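Mitogen (Streptococcus dysgalactiae, PDB 2J4X) probably acts as a bacterial superantigen, a secreted mitogenic toxin of the staphylococcal and streptococcal family that carries a bound zinc ion. Local coordinates at residues Leu5-Leu10 and Asp181-Pro186; Lys16-Lys21 and Tyr75-Ser80; Gly31-Phe36 and Val53-Val58; Tyr91-Leu96 and Asn187-Glu192; Asn132-Phe137 and Thr193-Lys198. All blocks are in the same frame, centred on the assembly; numbering follows the deposited sequence.

Contact 1: residues Leu5-Leu10 and Asp181-Pro186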
# COMPACT_ATOMS: atom_id res chain seq x y z
N LEU A 5 16.01 3.60 -2.59
CA LEU A 5 15.89 5.03 -2.77
C LEU A 5 16.31 5.72 -1.47
O LEU A 5 16.56 5.05 -0.46
CB LEU A 5 14.44 5.41 -3.11
CG LEU A 5 13.84 4.71 -4.33
CD1 LEU A 5 12.37 5.06 -4.43
CD2 LEU A 5 14.59 5.12 -5.59
N VAL A 6 16.40 7.05 -1.51
CA VAL A 6 16.79 7.82 -0.35
C VAL A 6 15.55 8.36 0.37
O VAL A 6 14.48 8.46 -0.24
CB VAL A 6 17.72 8.98 -0.75
CG1 VAL A 6 19.03 8.41 -1.30
CG2 VAL A 6 17.07 9.85 -1.81
N ASN A 7 15.70 8.70 1.66
CA ASN A 7 14.60 9.22 2.47
C ASN A 7 13.78 10.30 1.79
O ASN A 7 12.55 10.31 1.83
CB ASN A 7 15.14 9.79 3.77
CG ASN A 7 15.83 8.74 4.62
OD1 ASN A 7 15.38 7.59 4.68
ND2 ASN A 7 16.90 9.14 5.30
N SER A 8 14.48 11.24 1.20
CA SER A 8 13.89 12.37 0.49
C SER A 8 12.80 11.95 -0.51
O SER A 8 11.69 12.49 -0.53
CB SER A 8 15.04 13.10 -0.23
OG SER A 8 14.57 14.05 -1.14
N GLU A 9 13.14 10.98 -1.35
CA GLU A 9 12.26 10.46 -2.38
C GLU A 9 11.17 9.60 -1.78
O GLU A 9 10.02 9.71 -2.19
CB GLU A 9 13.07 9.64 -3.38
N LEU A 10 11.53 8.76 -0.82
CA LEU A 10 10.57 7.87 -0.16
C LEU A 10 9.55 8.67 0.62
O LEU A 10 8.35 8.36 0.60
CB LEU A 10 11.28 6.90 0.78
CG LEU A 10 12.04 5.81 0.04
CD1 LEU A 10 13.12 5.25 0.92
CD2 LEU A 10 11.08 4.74 -0.43
N ASP A 181 11.34 -4.47 0.80
CA ASP A 181 12.37 -3.50 1.16
C ASP A 181 11.68 -2.17 1.40
O ASP A 181 11.00 -1.67 0.51
CB ASP A 181 13.37 -3.36 0.01
CG ASP A 181 14.63 -2.65 0.42
OD1 ASP A 181 14.58 -1.82 1.33
OD2 ASP A 181 15.68 -2.91 -0.19
N LEU A 182 11.83 -1.63 2.61
CA LEU A 182 11.21 -0.36 3.00
C LEU A 182 11.81 0.85 2.32
O LEU A 182 11.29 1.95 2.46
CB LEU A 182 11.33 -0.15 4.51
CG LEU A 182 10.35 -0.89 5.42
CD1 LEU A 182 10.67 -0.62 6.90
CD2 LEU A 182 8.92 -0.42 5.06
N PHE A 183 12.92 0.65 1.62
CA PHE A 183 13.61 1.71 0.92
C PHE A 183 13.52 1.57 -0.59
O PHE A 183 14.40 2.02 -1.33
CB PHE A 183 15.07 1.80 1.39
CG PHE A 183 15.21 2.47 2.73
CD1 PHE A 183 14.86 1.80 3.89
CD2 PHE A 183 15.50 3.83 2.81
CE1 PHE A 183 14.78 2.47 5.11
CE2 PHE A 183 15.42 4.51 4.02
CZ PHE A 183 15.06 3.83 5.17
N THR A 184 12.44 0.94 -1.03
CA THR A 184 12.14 0.73 -2.45
C THR A 184 10.68 1.14 -2.68
O THR A 184 9.92 1.34 -1.72
CB THR A 184 12.31 -0.78 -2.89
OG1 THR A 184 11.33 -1.60 -2.25
CG2 THR A 184 13.67 -1.30 -2.54
N HIS A 185 10.31 1.30 -3.95
CA HIS A 185 8.93 1.63 -4.32
C HIS A 185 8.39 0.43 -5.09
O HIS A 185 8.67 0.27 -6.28
CB HIS A 185 8.87 2.88 -5.21
CG HIS A 185 7.47 3.37 -5.42
ND1 HIS A 185 6.39 2.52 -5.51
CD2 HIS A 185 6.97 4.62 -5.54
CE1 HIS A 185 5.28 3.22 -5.66
NE2 HIS A 185 5.61 4.50 -5.68
N PRO A 186 7.61 -0.44 -4.43
CA PRO A 186 7.10 -1.60 -5.16
C PRO A 186 6.30 -1.20 -6.40
O PRO A 186 5.87 -0.05 -6.53
CB PRO A 186 6.23 -2.31 -4.12
CG PRO A 186 6.90 -1.98 -2.83
CD PRO A 186 7.23 -0.51 -3.01

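Contact 2: residues Lys16-Lys21 and Tyr75-Ser80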
# COMPACT_ATOMS: atom_id res chain seq x y z
N LYS A 16 2.11 11.43 0.35
CA LYS A 16 0.93 11.80 -0.41
C LYS A 16 -0.36 11.11 0.09
O LYS A 16 -0.31 10.12 0.82
CB LYS A 16 1.18 11.48 -1.88
CG LYS A 16 2.22 12.39 -2.49
CD LYS A 16 2.61 11.94 -3.89
CE LYS A 16 3.36 13.04 -4.62
NZ LYS A 16 4.13 13.84 -3.64
N ASP A 17 -1.51 11.66 -0.30
CA ASP A 17 -2.79 11.10 0.14
C ASP A 17 -3.13 9.88 -0.68
O ASP A 17 -2.47 9.57 -1.67
CB ASP A 17 -3.91 12.12 0.01
CG ASP A 17 -3.57 13.45 0.70
OD1 ASP A 17 -2.88 13.43 1.75
OD2 ASP A 17 -3.99 14.51 0.20
N VAL A 18 -4.17 9.18 -0.26
CA VAL A 18 -4.59 7.99 -0.98
C VAL A 18 -6.04 8.13 -1.39
O VAL A 18 -6.74 9.04 -0.92
CB VAL A 18 -4.44 6.72 -0.08
CG1 VAL A 18 -3.01 6.64 0.48
CG2 VAL A 18 -5.47 6.74 1.04
N ILE A 19 -6.47 7.28 -2.32
CA ILE A 19 -7.86 7.23 -2.75
C ILE A 19 -8.33 5.98 -2.03
O ILE A 19 -7.65 4.96 -2.05
CB ILE A 19 -8.01 6.99 -4.26
CG1 ILE A 19 -7.56 8.23 -5.05
CG2 ILE A 19 -9.44 6.65 -4.56
CD1 ILE A 19 -8.41 9.49 -4.85
N ASN A 20 -9.47 6.05 -1.35
CA ASN A 20 -10.01 4.91 -0.62
C ASN A 20 -11.52 4.96 -0.85
O ASN A 20 -12.28 5.51 -0.04
CB ASN A 20 -9.62 5.03 0.87
CG ASN A 20 -10.18 3.92 1.74
OD1 ASN A 20 -10.32 2.78 1.30
ND2 ASN A 20 -10.48 4.24 2.99
N LYS A 21 -11.96 4.42 -1.98
CA LYS A 21 -13.38 4.45 -2.32
C LYS A 21 -13.93 3.09 -2.67
O LYS A 21 -13.19 2.19 -3.03
CB LYS A 21 -13.58 5.44 -3.47
CG LYS A 21 -12.80 6.74 -3.28
CD LYS A 21 -13.14 7.78 -4.29
CE LYS A 21 -14.40 8.49 -3.90
NZ LYS A 21 -14.20 9.31 -2.67
N TYR A 75 -8.08 1.48 -3.37
CA TYR A 75 -7.25 1.91 -2.27
C TYR A 75 -5.89 2.05 -2.93
O TYR A 75 -5.20 1.07 -3.15
CB TYR A 75 -7.16 0.89 -1.15
CG TYR A 75 -6.53 1.53 0.07
CD1 TYR A 75 -7.30 1.92 1.15
CD2 TYR A 75 -5.18 1.87 0.08
CE1 TYR A 75 -6.74 2.65 2.21
CE2 TYR A 75 -4.61 2.59 1.12
CZ TYR A 75 -5.40 2.99 2.18
OH TYR A 75 -4.87 3.74 3.20
N ALA A 76 -5.53 3.28 -3.29
CA ALA A 76 -4.26 3.50 -3.94
C ALA A 76 -3.65 4.83 -3.57
O ALA A 76 -4.36 5.80 -3.32
CB ALA A 76 -4.44 3.43 -5.44
N LEU A 77 -2.33 4.88 -3.53
CA LEU A 77 -1.60 6.10 -3.22
C LEU A 77 -1.67 6.98 -4.48
O LEU A 77 -1.55 6.47 -5.59
CB LEU A 77 -0.14 5.76 -2.89
CG LEU A 77 0.90 6.81 -2.49
CD1 LEU A 77 0.63 7.42 -1.12
CD2 LEU A 77 2.23 6.13 -2.46
N ILE A 78 -1.89 8.28 -4.31
CA ILE A 78 -1.94 9.20 -5.45
C ILE A 78 -0.50 9.57 -5.88
O ILE A 78 0.31 9.92 -5.03
CB ILE A 78 -2.74 10.49 -5.08
CG1 ILE A 78 -4.21 10.12 -4.78
CG2 ILE A 78 -2.65 11.52 -6.20
CD1 ILE A 78 -5.07 11.27 -4.36
N LYS A 79 -0.19 9.44 -7.17
CA LYS A 79 1.15 9.74 -7.70
C LYS A 79 1.27 11.20 -8.07
O LYS A 79 2.33 11.81 -7.92
CB LYS A 79 1.42 8.93 -8.98
CG LYS A 79 1.51 7.46 -8.80
CD LYS A 79 1.06 6.74 -10.07
CE LYS A 79 1.83 7.17 -11.31
NZ LYS A 79 1.48 6.31 -12.49
N SER A 80 0.18 11.74 -8.60
CA SER A 80 0.11 13.13 -9.02
C SER A 80 -1.32 13.55 -9.32
O SER A 80 -2.23 12.73 -9.38
CB SER A 80 1.00 13.34 -10.25
OG SER A 80 0.77 12.37 -11.24

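Contact 3: residues Gly31-Phe36 and Val53-Val58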
# COMPACT_ATOMS: atom_id res chain seq x y z
N GLY A 31 -5.76 2.50 -22.86
CA GLY A 31 -4.36 2.10 -22.79
C GLY A 31 -4.08 1.07 -21.72
O GLY A 31 -4.29 -0.13 -21.91
N THR A 32 -3.61 1.56 -20.58
CA THR A 32 -3.29 0.72 -19.43
C THR A 32 -3.93 1.39 -18.20
O THR A 32 -3.83 0.90 -17.08
CB THR A 32 -1.74 0.57 -19.31
OG1 THR A 32 -1.39 -0.81 -19.49
CG2 THR A 32 -1.22 1.07 -17.98
N GLN A 33 -4.63 2.50 -18.45
CA GLN A 33 -5.31 3.27 -17.42
C GLN A 33 -6.79 2.90 -17.36
O GLN A 33 -7.44 2.82 -18.40
CB GLN A 33 -5.21 4.78 -17.69
CG GLN A 33 -3.94 5.28 -18.39
CD GLN A 33 -2.65 4.99 -17.64
OE1 GLN A 33 -2.56 5.23 -16.43
NE2 GLN A 33 -1.64 4.47 -18.35
N LEU A 34 -7.30 2.67 -16.16
CA LEU A 34 -8.72 2.37 -15.95
C LEU A 34 -9.25 3.64 -15.28
O LEU A 34 -8.83 3.99 -14.17
CB LEU A 34 -8.91 1.14 -15.06
CG LEU A 34 -8.31 -0.17 -15.59
CD1 LEU A 34 -8.57 -1.28 -14.61
CD2 LEU A 34 -8.89 -0.55 -16.93
N ILE A 35 -10.14 4.35 -15.96
CA ILE A 35 -10.68 5.61 -15.47
C ILE A 35 -12.01 5.52 -14.75
O ILE A 35 -12.87 4.68 -15.07
CB ILE A 35 -10.76 6.63 -16.62
CG1 ILE A 35 -9.38 6.69 -17.30
CG2 ILE A 35 -11.20 7.99 -16.11
CD1 ILE A 35 -9.21 7.78 -18.31
N PHE A 36 -12.18 6.39 -13.77
CA PHE A 36 -13.37 6.43 -12.96
C PHE A 36 -13.89 7.86 -12.83
O PHE A 36 -13.14 8.81 -12.97
CB PHE A 36 -13.06 5.89 -11.55
CG PHE A 36 -12.42 4.52 -11.53
CD1 PHE A 36 -13.21 3.37 -11.37
CD2 PHE A 36 -11.04 4.37 -11.65
CE1 PHE A 36 -12.63 2.09 -11.33
CE2 PHE A 36 -10.44 3.10 -11.61
CZ PHE A 36 -11.24 1.96 -11.45
N VAL A 53 -11.64 13.05 -11.35
CA VAL A 53 -11.47 11.80 -12.09
C VAL A 53 -10.30 11.00 -11.53
O VAL A 53 -9.25 11.57 -11.24
CB VAL A 53 -11.17 12.10 -13.55
CG1 VAL A 53 -11.11 10.81 -14.33
CG2 VAL A 53 -12.20 13.05 -14.11
N ILE A 54 -10.46 9.68 -11.41
CA ILE A 54 -9.39 8.81 -10.89
C ILE A 54 -8.87 7.90 -11.98
O ILE A 54 -9.61 7.12 -12.55
CB ILE A 54 -9.89 7.92 -9.72
CG1 ILE A 54 -10.42 8.79 -8.59
CG2 ILE A 54 -8.76 7.04 -9.19
CD1 ILE A 54 -11.24 8.01 -7.59
N SER A 55 -7.58 8.00 -12.26
CA SER A 55 -6.98 7.16 -13.28
C SER A 55 -6.06 6.15 -12.62
O SER A 55 -5.10 6.51 -11.96
CB SER A 55 -6.19 8.00 -14.29
OG SER A 55 -5.55 7.15 -15.23
N SER A 56 -6.35 4.87 -12.81
CA SER A 56 -5.55 3.82 -12.23
C SER A 56 -4.70 3.15 -13.31
O SER A 56 -5.21 2.51 -14.22
CB SER A 56 -6.46 2.81 -11.56
OG SER A 56 -5.69 1.84 -10.87
N ASN A 57 -3.38 3.32 -13.20
CA ASN A 57 -2.46 2.72 -14.14
C ASN A 57 -2.31 1.28 -13.65
O ASN A 57 -2.02 1.06 -12.47
CB ASN A 57 -1.14 3.49 -14.11
CG ASN A 57 -0.01 2.79 -14.84
OD1 ASN A 57 -0.20 2.22 -15.92
ND2 ASN A 57 1.19 2.84 -14.26
N VAL A 58 -2.55 0.32 -14.54
CA VAL A 58 -2.45 -1.11 -14.20
C VAL A 58 -1.68 -1.85 -15.30
O VAL A 58 -1.48 -1.30 -16.37
CB VAL A 58 -3.85 -1.76 -14.03
CG1 VAL A 58 -3.78 -2.85 -12.99
CG2 VAL A 58 -4.87 -0.74 -13.56

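Contact 4: residues Tyr91-Leu96 and Asn187-Glu192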
# COMPACT_ATOMS: atom_id res chain seq x y z
N TYR A 91 -4.03 10.56 -10.25
CA TYR A 91 -3.39 9.39 -10.83
C TYR A 91 -2.86 8.44 -9.77
O TYR A 91 -2.29 8.87 -8.77
CB TYR A 91 -2.26 9.81 -11.75
CG TYR A 91 -2.71 10.73 -12.85
CD1 TYR A 91 -2.78 12.11 -12.64
CD2 TYR A 91 -3.11 10.23 -14.08
CE1 TYR A 91 -3.24 12.96 -13.64
CE2 TYR A 91 -3.57 11.07 -15.08
CZ TYR A 91 -3.64 12.44 -14.85
OH TYR A 91 -4.12 13.30 -15.82
N VAL A 92 -3.07 7.14 -9.97
CA VAL A 92 -2.60 6.12 -9.03
C VAL A 92 -2.27 4.85 -9.81
O VAL A 92 -2.61 4.74 -10.97
CB VAL A 92 -3.68 5.79 -7.98
CG1 VAL A 92 -4.25 7.05 -7.38
CG2 VAL A 92 -4.78 4.94 -8.62
N ASP A 93 -1.58 3.92 -9.15
CA ASP A 93 -1.21 2.62 -9.74
C ASP A 93 -2.05 1.58 -9.04
O ASP A 93 -2.13 1.59 -7.81
CB ASP A 93 0.26 2.27 -9.45
CG ASP A 93 1.25 3.09 -10.25
OD1 ASP A 93 2.43 3.14 -9.81
OD2 ASP A 93 0.87 3.67 -11.31
N GLY A 94 -2.66 0.67 -9.79
CA GLY A 94 -3.48 -0.36 -9.17
C GLY A 94 -4.44 0.07 -8.07
O GLY A 94 -5.13 1.07 -8.22
N GLY A 95 -4.48 -0.71 -6.98
CA GLY A 95 -5.36 -0.43 -5.85
C GLY A 95 -6.77 -0.98 -6.05
O GLY A 95 -7.66 -0.76 -5.24
N LEU A 96 -6.96 -1.75 -7.13
CA LEU A 96 -8.28 -2.27 -7.49
C LEU A 96 -8.64 -3.67 -7.08
O LEU A 96 -7.86 -4.59 -7.25
CB LEU A 96 -8.48 -2.15 -9.02
CG LEU A 96 -7.95 -0.89 -9.70
CD1 LEU A 96 -8.36 -0.89 -11.16
CD2 LEU A 96 -8.46 0.35 -9.00
N ASN A 187 6.13 -2.16 -7.31
CA ASN A 187 5.34 -1.97 -8.52
C ASN A 187 3.91 -2.36 -8.15
O ASN A 187 3.57 -3.55 -8.07
CB ASN A 187 5.81 -2.88 -9.64
CG ASN A 187 5.04 -2.66 -10.93
OD1 ASN A 187 4.04 -1.95 -10.96
ND2 ASN A 187 5.51 -3.28 -12.02
N TYR A 188 3.07 -1.36 -7.94
CA TYR A 188 1.70 -1.62 -7.53
C TYR A 188 0.73 -1.82 -8.71
O TYR A 188 -0.46 -2.09 -8.51
CB TYR A 188 1.18 -0.47 -6.64
CG TYR A 188 1.99 -0.18 -5.40
CD1 TYR A 188 2.34 -1.19 -4.52
CD2 TYR A 188 2.32 1.14 -5.06
CE1 TYR A 188 3.01 -0.90 -3.32
CE2 TYR A 188 2.97 1.45 -3.89
CZ TYR A 188 3.31 0.43 -3.01
OH TYR A 188 3.92 0.75 -1.81
N THR A 189 1.23 -1.70 -9.93
CA THR A 189 0.36 -1.85 -11.09
C THR A 189 -0.25 -3.26 -11.25
O THR A 189 -1.21 -3.44 -12.00
CB THR A 189 1.11 -1.43 -12.39
OG1 THR A 189 2.33 -2.17 -12.51
CG2 THR A 189 1.43 0.06 -12.36
N ASP A 190 0.27 -4.26 -10.52
CA ASP A 190 -0.27 -5.62 -10.64
C ASP A 190 -1.44 -5.98 -9.72
O ASP A 190 -1.93 -7.10 -9.77
CB ASP A 190 0.83 -6.67 -10.48
CG ASP A 190 1.73 -6.40 -9.30
OD1 ASP A 190 1.22 -6.30 -8.16
OD2 ASP A 190 2.96 -6.30 -9.54
N ASN A 191 -1.89 -5.03 -8.90
CA ASN A 191 -3.01 -5.28 -8.00
C ASN A 191 -2.86 -6.52 -7.20
O ASN A 191 -3.83 -7.24 -7.01
CB ASN A 191 -4.32 -5.39 -8.77
CG ASN A 191 -4.82 -4.07 -9.25
OD1 ASN A 191 -4.95 -3.14 -8.47
ND2 ASN A 191 -5.10 -3.97 -10.56
N GLU A 192 -1.66 -6.81 -6.72
CA GLU A 192 -1.45 -8.00 -5.91
C GLU A 192 -2.39 -7.83 -4.72
O GLU A 192 -2.49 -6.73 -4.18
CB GLU A 192 0.00 -8.05 -5.44
CG GLU A 192 0.50 -9.45 -5.14
CD GLU A 192 1.83 -9.49 -4.37
OE1 GLU A 192 2.67 -8.57 -4.56
OE2 GLU A 192 2.02 -10.47 -3.59
O HOH W 1 -2.13 -2.12 -6.23

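Contact 5: residues Asn132-Phe137 and Thr193-Lys198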
# COMPACT_ATOMS: atom_id res chain seq x y z
N ASN A 132 -11.97 -6.33 5.20
CA ASN A 132 -12.20 -7.20 4.03
C ASN A 132 -11.20 -8.34 4.05
O ASN A 132 -10.06 -8.17 4.48
CB ASN A 132 -12.06 -6.43 2.74
CG ASN A 132 -13.21 -5.50 2.52
OD1 ASN A 132 -14.36 -5.95 2.46
ND2 ASN A 132 -12.94 -4.19 2.41
N LYS A 133 -11.64 -9.52 3.60
CA LYS A 133 -10.80 -10.71 3.59
C LYS A 133 -9.65 -10.51 2.61
O LYS A 133 -8.55 -11.03 2.80
CB LYS A 133 -11.63 -11.91 3.16
CG LYS A 133 -10.87 -13.22 3.14
CD LYS A 133 -11.79 -14.37 2.78
CE LYS A 133 -11.27 -15.63 3.38
NZ LYS A 133 -11.16 -15.48 4.87
N PHE A 134 -9.95 -9.74 1.56
CA PHE A 134 -8.98 -9.44 0.52
C PHE A 134 -8.64 -7.97 0.50
O PHE A 134 -9.52 -7.13 0.40
CB PHE A 134 -9.50 -9.91 -0.86
CG PHE A 134 -9.55 -11.42 -0.99
CD1 PHE A 134 -10.74 -12.12 -0.75
CD2 PHE A 134 -8.37 -12.16 -1.20
CE1 PHE A 134 -10.74 -13.54 -0.69
CE2 PHE A 134 -8.37 -13.57 -1.15
CZ PHE A 134 -9.56 -14.25 -0.89
N VAL A 135 -7.36 -7.66 0.66
CA VAL A 135 -6.88 -6.28 0.62
C VAL A 135 -5.64 -6.27 -0.28
O VAL A 135 -4.85 -7.22 -0.27
CB VAL A 135 -6.51 -5.70 2.05
CG1 VAL A 135 -7.63 -5.98 3.05
CG2 VAL A 135 -5.18 -6.24 2.53
N THR A 136 -5.48 -5.21 -1.06
CA THR A 136 -4.31 -5.13 -1.92
C THR A 136 -3.05 -5.05 -1.05
O THR A 136 -3.11 -4.56 0.08
CB THR A 136 -4.33 -3.87 -2.81
OG1 THR A 136 -4.55 -2.69 -2.00
CG2 THR A 136 -5.40 -3.99 -3.87
N PHE A 137 -1.94 -5.54 -1.58
CA PHE A 137 -0.66 -5.45 -0.90
C PHE A 137 -0.30 -3.94 -0.82
O PHE A 137 0.29 -3.49 0.17
CB PHE A 137 0.42 -6.20 -1.69
CG PHE A 137 1.83 -5.90 -1.23
CD1 PHE A 137 2.30 -6.40 -0.02
CD2 PHE A 137 2.66 -5.06 -1.98
CE1 PHE A 137 3.57 -6.07 0.42
CE2 PHE A 137 3.94 -4.73 -1.53
CZ PHE A 137 4.38 -5.24 -0.33
N THR A 193 -3.10 -8.89 -4.34
CA THR A 193 -4.02 -8.86 -3.18
C THR A 193 -3.60 -9.90 -2.10
O THR A 193 -3.10 -10.97 -2.42
CB THR A 193 -5.48 -9.15 -3.60
OG1 THR A 193 -5.52 -10.35 -4.37
CG2 THR A 193 -6.05 -8.02 -4.42
N ILE A 194 -3.81 -9.56 -0.84
CA ILE A 194 -3.43 -10.45 0.25
C ILE A 194 -4.70 -11.02 0.87
O ILE A 194 -5.67 -10.31 1.04
CB ILE A 194 -2.64 -9.65 1.34
CG1 ILE A 194 -1.44 -8.95 0.70
CG2 ILE A 194 -2.13 -10.60 2.46
CD1 ILE A 194 -0.37 -9.88 0.16
N ASP A 195 -4.68 -12.30 1.20
CA ASP A 195 -5.84 -12.94 1.84
C ASP A 195 -5.59 -12.69 3.31
O ASP A 195 -4.73 -13.34 3.91
CB ASP A 195 -5.86 -14.45 1.59
CG ASP A 195 -7.14 -15.12 2.09
OD1 ASP A 195 -7.74 -14.65 3.09
OD2 ASP A 195 -7.53 -16.14 1.47
N MET A 196 -6.34 -11.78 3.91
CA MET A 196 -6.08 -11.45 5.30
C MET A 196 -6.27 -12.59 6.29
O MET A 196 -5.64 -12.60 7.36
CB MET A 196 -6.90 -10.21 5.71
CG MET A 196 -6.52 -8.93 4.95
SD MET A 196 -4.74 -8.57 4.94
CE MET A 196 -4.42 -8.28 6.64
N SER A 197 -7.11 -13.57 5.94
CA SER A 197 -7.37 -14.71 6.83
C SER A 197 -6.15 -15.62 7.00
O SER A 197 -6.07 -16.33 8.00
CB SER A 197 -8.58 -15.54 6.36
OG SER A 197 -8.35 -16.17 5.11
N LYS A 198 -5.21 -15.57 6.06
CA LYS A 198 -4.01 -16.40 6.15
C LYS A 198 -2.82 -15.66 6.79
O LYS A 198 -1.75 -16.24 7.00
CB LYS A 198 -3.64 -16.90 4.77
CG LYS A 198 -4.75 -17.68 4.11
CD LYS A 198 -4.37 -17.98 2.69
CE LYS A 198 -5.57 -18.40 1.87
NZ LYS A 198 -5.26 -18.39 0.39

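Contact 1: residues Leu5-Leu10 and Asp181-Pro186
Two oxygens of the N-terminal segment, L5 O and N7 OD1, lie at the rim of the F183 ring and near its plane, where the weakly positive C-H edge suits an acceptor. CG of F183 stands anti to its carbonyl carbon (chi1 -77°), which turns the ring toward them. N7 OD1 is 3.2 Å from F183 CE2, the N7 amide being turned 62° from the ring. L10 comes at the ring obliquely, its CD1 3.4 Å from F183 CD2, while its CD2 rests near T184 O. The contact ties the start of helix 7-14, with V6 at the N-cap position, to a type I turn, D181 to T184, that begins on the last residue of strand 177-181 of the beta-grasp domain. D181 suits the turn because its OD1 accepts from F183 N at 3.0 Å, an Asx turn, and so steadies the peptide that carries the ring. Backbone joins backbone once, L5 N giving a short bond of 2.6 Å to F183 O. Apolar L5 lays CD1 against H185 CB at 4.2 Å, with I13 of helix 7-14 beside both. R145 of helix 137-150 donates to T184 O.

Contact 2: residues Lys16-Lys21 and Tyr75-Ser80
I19 and I78 meet through their outer methyls, CD1 of I19 to CD1 of I78 at 3.8 Å, on the face of the sheet that also carries A76. These are strands 18-21 and 71-84 of the OB-fold domain, paired antiparallel. In both isoleucines CG1 stands anti to the carbonyl carbon (chi1 -70° in I19, -64° in I78), and the two side chains cross at about a right angle. Beta-branched residues suit such extended backbone, and A76 is small enough to lie close against V92 of the next strand. On the other face V18 spans two partners: CG1 approaches L77 CD1 at 4.1 Å, and CG2 lies obliquely by the Y75 ring, 3.9 Å from CZ. Helix 137-150 covers this side, with K146 on V18 and R143 on Y75. Between the faces, I19 and A76 form a hydrogen-bonded pair, I19 N to A76 O and A76 N to I19 O, and I78 N gives a nearly straight bond to D17 O. Farther out, the aliphatic part of K16 runs past I78 O while its NZ bonds to N12 O. At the other end N20 OD1 lies at the ring edge, 3.1 Å from Y75 CD1.

Contact 3: residues Gly31-Phe36 and Val53-Val58
L34 N donates to S56 O at 2.9 Å, and the same carbonyl oxygen also receives the CA-H of Q33, whose CA is 3.3 Å away. S56 N returns a bond to L34 O at 3.0 Å, nearly straight at 170°, which completes a hydrogen-bonded antiparallel pair; F36 with I54 forms the next. The donors stand tilted from the carbonyl planes, and I54 N sits well above that of F36 O. Beyond the strands V58 N continues the pattern to T32 O. On the face of L34 and F36 the side chains are mainly apolar. L34 CD1 touches V58 CG2 at 3.9 Å, and the F36 ring presents its edge to the strand, with I54 O and S56 CB near its plane. With CG anti to the carbonyl carbon (chi1 -54°), that ring lies back along the neighbouring strand. S56, a small residue, fits beside it, and its hydroxyl is bonded to G94 O. The opposite face is more polar. Q33 OE1 lies 3.2 Å from N57 CB, the two amides being only 18° from parallel, and N57 ND2 bonds to D93. I35 CG2 and V53 CG1 press together at 3.3 Å, tighter than usual. The pair belongs to the OB-fold sheet: strand 24-30 flanks 33-36, strand 87-98 runs parallel to 53-57, and V72 and I74 of strand 71-84 pack on F36.

Contact 4: residues Tyr91-Leu96 and Asn187-Glu192
The break in strand 87-98 of the OB-fold domain, at G94 and G95, receives the loop that leads to strand 193-195 of the beta-grasp domain. N191 carries the contact: its OD1 accepts from L96 N at 2.8 Å, the donor standing 39° out of the amide plane. N191 CG lies anti to its carbonyl carbon (chi1 -74°), which swings the amide toward the strand. Both glycines have positive phi, and G94 has no side chain to obstruct the loop, so its CA comes 3.5 Å from Y188 O in a C-H...O contact. A water bridges the two segments, accepting from G95 N at 2.8 Å and donating to Y188 O. At the other end D93 and T189 lie side by side, T189 CG2 3.7 Å from D93 CG, while D93 OD2 pairs with K79 and N57. N187 OD1 accepts from T189 N, and D190 OD1 from E192 N. With these two Asx turns the loop lies against the OB-fold strand, in the OB-fold/beta-grasp interface that characterises the staphylococcal and streptococcal toxin family.

Contact 5: residues Asn132-Phe137 and Thr193-Lys198
K133 and D195 both carry CG anti to the backbone N (chi1 -178° and -173°), which lays their side chains side by side, pointing the same way. K133 CG comes 3.4 Å from D195 OD1, and a bend at the end of the lysine leaves NZ in a long salt bridge to that oxygen at 3.9 Å. S197 holds D195 OD1 from one face of the carboxylate through both OG, at 2.6 Å, and its backbone N; the latter bond closes an Asx turn at the start of the 3-10 segment. The F134 ring crosses the carboxylate obliquely, 47° from its plane. Strands 134-136 and 193-195 form a short antiparallel pair in the beta-grasp domain, joined by V135 N to I194 O and I194 N to V135 O, the second nearly straight. M196 N extends the pairing to K133 O. On the buried face V135 CG2 meets M196 SD at 3.4 Å; branched V135 and flexible M196 fit together under I140 of helix 137-150, for which T136 is the N-cap. With K198 NZ 3.4 Å from D195 OD2, the aspartate is flanked by two lysines and two S197 donors, which would probably stabilise its negative charge.

Contacts 2 and 3 lie in the OB-fold sheet, centres 13 Å apart, contact 3 nested within the chain loop that contact 2 closes. Strand 87-98 of contact 4 runs between strands 53-57 and 71-84, bonded to both, so contact 4 touches each of these contacts. Contacts 1, 4 and 5 use successive pieces of residues 181-198 in the beta-grasp domain, and their segments alternate along the chain. Contacts 1 and 4 join this run to the N-terminal helix and the OB-fold; contact 5 stays within its domain, its centre about 24 Å from that of contact 1. One continuous run therefore connects both domains, with the zinc ligands H171, H201 and D203 in the beta-grasp domain.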